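Local atomic coordinates of alanine racemase (Oenococcus oeni PSU-1, PDB entry 3HUR), a protein that belongs to the alanine racemase family, pairing an N-terminal TIM-barrel domain with a C-terminal domain rich in beta strands. Residues P83-G88 and D102-I107; D170-K175 and G237-P242. All blocks are in the same frame, centred on the assembly; numbering follows the deposited sequence.

Interaction 1. Residues P83-G88 and D102-I107; sequences PIWVLG and DIVITI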
# COMPACT_ATOMS: atom_id res chain seq x y z
N PRO A 83 -20.33 34.74 -13.42
CA PRO A 83 -19.01 34.83 -14.06
C PRO A 83 -18.03 33.78 -13.49
O PRO A 83 -18.11 33.42 -12.33
CB PRO A 83 -18.54 36.25 -13.75
CG PRO A 83 -19.52 36.80 -12.68
CD PRO A 83 -20.73 35.93 -12.64
N ILE A 84 -17.11 33.33 -14.33
CA ILE A 84 -16.18 32.28 -14.00
C ILE A 84 -14.81 32.74 -14.36
O ILE A 84 -14.60 33.36 -15.39
CB ILE A 84 -16.45 30.99 -14.81
CG1 ILE A 84 -17.74 30.33 -14.33
CG2 ILE A 84 -15.30 30.02 -14.65
CD1 ILE A 84 -18.54 29.69 -15.40
N TRP A 85 -13.87 32.37 -13.52
CA TRP A 85 -12.52 32.86 -13.62
C TRP A 85 -11.65 31.64 -13.59
O TRP A 85 -11.68 30.88 -12.64
CB TRP A 85 -12.29 33.79 -12.42
CG TRP A 85 -10.92 34.29 -12.15
CD1 TRP A 85 -9.78 34.11 -12.90
CD2 TRP A 85 -10.55 35.13 -11.06
NE1 TRP A 85 -8.72 34.75 -12.29
CE2 TRP A 85 -9.19 35.39 -11.17
CE3 TRP A 85 -11.25 35.65 -9.97
CZ2 TRP A 85 -8.51 36.15 -10.24
CZ3 TRP A 85 -10.57 36.41 -9.05
CH2 TRP A 85 -9.21 36.66 -9.19
N VAL A 86 -10.88 31.45 -14.64
CA VAL A 86 -9.99 30.33 -14.77
C VAL A 86 -8.58 30.77 -14.41
O VAL A 86 -8.12 31.80 -14.86
CB VAL A 86 -10.08 29.78 -16.21
CG1 VAL A 86 -9.09 28.58 -16.42
CG2 VAL A 86 -11.51 29.38 -16.47
N LEU A 87 -7.88 29.97 -13.60
CA LEU A 87 -6.75 30.52 -12.85
C LEU A 87 -5.40 30.60 -13.55
O LEU A 87 -4.60 31.55 -13.22
CB LEU A 87 -6.59 29.83 -11.50
CG LEU A 87 -7.48 30.43 -10.42
CD1 LEU A 87 -7.19 29.76 -9.08
CD2 LEU A 87 -7.28 31.93 -10.31
N GLY A 88 -5.12 29.68 -14.47
CA GLY A 88 -3.77 29.64 -15.04
C GLY A 88 -3.81 29.62 -16.55
O GLY A 88 -2.92 29.07 -17.19
N ASP A 102 -17.73 34.50 -21.20
CA ASP A 102 -17.68 35.38 -20.03
C ASP A 102 -16.79 34.79 -18.94
O ASP A 102 -17.23 34.56 -17.79
CB ASP A 102 -19.08 35.58 -19.45
CG ASP A 102 -19.08 36.58 -18.30
OD1 ASP A 102 -18.23 37.52 -18.36
OD2 ASP A 102 -19.92 36.45 -17.34
N ILE A 103 -15.55 34.51 -19.33
CA ILE A 103 -14.58 33.94 -18.42
C ILE A 103 -13.53 34.97 -18.10
O ILE A 103 -12.91 35.54 -19.01
CB ILE A 103 -13.88 32.71 -19.05
CG1 ILE A 103 -14.90 31.60 -19.33
CG2 ILE A 103 -12.73 32.23 -18.16
CD1 ILE A 103 -14.29 30.35 -19.91
N VAL A 104 -13.32 35.19 -16.80
CA VAL A 104 -12.28 36.07 -16.35
C VAL A 104 -10.96 35.36 -16.43
O VAL A 104 -10.87 34.22 -16.07
CB VAL A 104 -12.50 36.47 -14.88
CG1 VAL A 104 -11.32 37.32 -14.36
CG2 VAL A 104 -13.82 37.18 -14.70
N ILE A 105 -9.91 36.05 -16.85
CA ILE A 105 -8.56 35.48 -16.85
C ILE A 105 -7.58 36.36 -16.06
O ILE A 105 -7.87 37.53 -15.79
CB ILE A 105 -8.04 35.20 -18.27
CG1 ILE A 105 -7.74 36.49 -19.05
CG2 ILE A 105 -9.04 34.32 -19.07
CD1 ILE A 105 -7.14 36.21 -20.41
N THR A 106 -6.46 35.76 -15.65
CA THR A 106 -5.43 36.43 -14.88
C THR A 106 -4.44 37.11 -15.84
O THR A 106 -4.13 36.57 -16.90
CB THR A 106 -4.68 35.46 -13.94
OG1 THR A 106 -5.36 35.38 -12.67
CG2 THR A 106 -3.30 35.94 -13.66
N ILE A 107 -4.00 38.31 -15.47
CA ILE A 107 -2.95 38.96 -16.20
C ILE A 107 -1.66 38.50 -15.55
O ILE A 107 -1.45 38.74 -14.36
CB ILE A 107 -3.01 40.49 -16.12
CG1 ILE A 107 -4.36 41.00 -16.62
CG2 ILE A 107 -1.90 41.04 -16.98
CD1 ILE A 107 -4.48 42.52 -16.67
O HOH W 1 -6.13 32.81 -16.19

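Interaction 2. Residues D170-K175 and G237-P242; sequences DEAGEK and GELKMP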
# COMPACT_ATOMS: atom_id res chain seq x y z
N ASP A 170 -2.59 29.86 6.95
CA ASP A 170 -2.98 28.52 7.45
C ASP A 170 -1.89 27.79 8.25
O ASP A 170 -2.10 26.64 8.70
CB ASP A 170 -3.42 27.59 6.30
CG ASP A 170 -2.25 27.17 5.36
OD1 ASP A 170 -1.13 27.72 5.46
OD2 ASP A 170 -2.48 26.30 4.49
N GLU A 171 -0.72 28.43 8.39
CA GLU A 171 0.36 27.94 9.25
C GLU A 171 0.33 28.67 10.59
O GLU A 171 -0.18 29.79 10.69
CB GLU A 171 1.71 28.12 8.54
CG GLU A 171 1.88 27.20 7.34
CD GLU A 171 3.14 27.50 6.52
OE1 GLU A 171 4.12 28.04 7.11
OE2 GLU A 171 3.17 27.20 5.30
N ALA A 172 0.86 28.02 11.62
CA ALA A 172 0.97 28.58 13.00
C ALA A 172 2.41 29.01 13.31
O ALA A 172 3.37 28.44 12.77
CB ALA A 172 0.54 27.52 14.02
N GLY A 173 2.56 30.02 14.18
CA GLY A 173 3.89 30.37 14.72
C GLY A 173 4.35 31.81 14.56
O GLY A 173 3.55 32.73 14.36
N GLU A 174 5.66 32.00 14.68
CA GLU A 174 6.28 33.32 14.72
C GLU A 174 6.93 33.62 13.36
O GLU A 174 6.81 34.74 12.84
CB GLU A 174 7.32 33.38 15.86
CG GLU A 174 7.29 34.66 16.75
CD GLU A 174 6.04 34.78 17.66
OE1 GLU A 174 5.28 33.79 17.81
OE2 GLU A 174 5.81 35.88 18.23
N LYS A 175 7.62 32.62 12.80
CA LYS A 175 8.28 32.79 11.50
C LYS A 175 7.20 33.03 10.42
O LYS A 175 7.45 33.66 9.38
CB LYS A 175 9.19 31.59 11.17
N GLY A 237 -4.45 20.44 11.22
CA GLY A 237 -4.04 20.25 12.62
C GLY A 237 -3.52 21.48 13.35
O GLY A 237 -3.87 21.70 14.52
N GLU A 238 -2.72 22.31 12.66
CA GLU A 238 -2.01 23.44 13.27
C GLU A 238 -2.84 24.43 14.09
O GLU A 238 -2.46 24.75 15.21
CB GLU A 238 -1.16 24.16 12.22
CG GLU A 238 -0.14 23.19 11.58
CD GLU A 238 1.04 23.86 10.89
OE1 GLU A 238 1.72 23.17 10.10
OE2 GLU A 238 1.32 25.07 11.14
N LEU A 239 -3.98 24.90 13.59
CA LEU A 239 -4.79 25.90 14.29
C LEU A 239 -6.16 25.37 14.59
O LEU A 239 -6.62 24.47 13.91
CB LEU A 239 -4.93 27.17 13.44
CG LEU A 239 -3.63 27.78 12.92
CD1 LEU A 239 -3.90 28.80 11.82
CD2 LEU A 239 -2.84 28.37 14.08
N LYS A 240 -6.83 25.94 15.59
CA LYS A 240 -8.15 25.49 15.99
C LYS A 240 -9.18 26.40 15.36
O LYS A 240 -8.98 27.61 15.31
CB LYS A 240 -8.30 25.51 17.52
N MET A 241 -10.30 25.85 14.90
CA MET A 241 -11.30 26.69 14.24
C MET A 241 -11.88 27.68 15.27
O MET A 241 -12.02 27.35 16.44
CB MET A 241 -12.39 25.82 13.54
CG MET A 241 -11.84 25.06 12.31
SD MET A 241 -11.50 26.08 10.85
CE MET A 241 -13.20 26.60 10.68
N PRO A 242 -12.15 28.92 14.86
CA PRO A 242 -12.77 29.78 15.84
C PRO A 242 -14.12 29.25 16.30
O PRO A 242 -14.97 28.98 15.45
CB PRO A 242 -12.94 31.11 15.09
CG PRO A 242 -12.15 30.98 13.83
CD PRO A 242 -11.44 29.70 13.85

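Interaction 1. Residues P83-G88 and D102-I107
I84 and W85 pair in parallel with I103 and V104, the axes of strands 84-86 and 103-107 coming within 4.4 Å at 32°. I84 O accepts from V104 N, and V104 O accepts from V86 N at 3.1 Å. Beyond these the strands splay, and a water bridges the gap, donating to V86 O and accepting from T106 N. W85 and V104 share one face of the sheet. With CG anti to the backbone N (chi1 171°), the indole crosses V104 obliquely and turns its NE1 edge toward T106. V104 CG1 lies against its five-membered ring, 3.9 Å from the centroid, a CH-pi contact; L87 CD2 lies over the opposite ring face. At the ring edge W85 NE1 makes a weak, in-plane hydrogen bond of 3.4 Å to T106 OG1, whose stronger partner is Y163 OH; the Y163 ring also meets W85 edge-to-face. Away from the indole, V86 CG2 touches I103 CG2 at 3.5 Å, both side chains against A72 of helix 69-77. Two adjacent barrel strands, joined by helix 95-100 in a beta-alpha-beta crossover, are tied by backbone bonds and apolar packing, and contacts on both faces and one edge fix the rotation of the buried indole.

Interaction 2. Residues D170-K175 and G237-P242
E238, L239 and A172 carry this contact, a loop-to-loop packing at the protein surface. It joins the approach to helix 174-191 of the TIM-barrel domain to the long connection between strands 222-223 and 251-263, in which residues 237-242 lie. E238 reaches across with its carboxylate. Its chain is extended beyond CG, which brings OE2 to the backbone of the other loop, where A172 N donates to it at 3.0 Å. The bond is fairly straight, 163° at the hydrogen, and the donor arrives almost in line with the CD-OE2 bond. The same oxygen lies 3.6 Å from E171 CA, tucked against the backbone just before the amide it accepts from. E171 OE1 stays 5.7 Å from E238 OE2, where two like charges would probably repel mildly.

The loops have further ties nearby, L239 N to S235 OG and K240 O to W211 NE1 of helix 206-211, while the D170 side chain rests on A207 of that helix. L239 supplies the apolar half, and its two methyls divide the work. CD1 faces the backbone, 4.0 Å from E171 O, while CD2 turns to the alanine. A172 is therefore held from two directions, its amide by the carboxylate and its methyl by the leucine, with A172 CB 3.5 Å from L239 CD2.

Overall arrangement
Interaction 1 is a core contact between neighbouring strands of the parallel barrel sheet, whereas interaction 2 lies at the surface, between two loops far apart in sequence. They share no element and follow one another along the chain. The centres of interactions 1 and 2 are 31 Å apart, and the nearest atoms of interactions 1 and 2 about 15 Å apart. The chemistry follows the setting. In the buried pair, backbone amides and carbonyls bond to each other, an enclosed aromatic ring is packed on both faces, and one water bridges the strands where they diverge. In 170-175 with 237-242 a single carboxylate side chain reaches a backbone amide, and one small apolar patch lies beside it, burying about half as much surface.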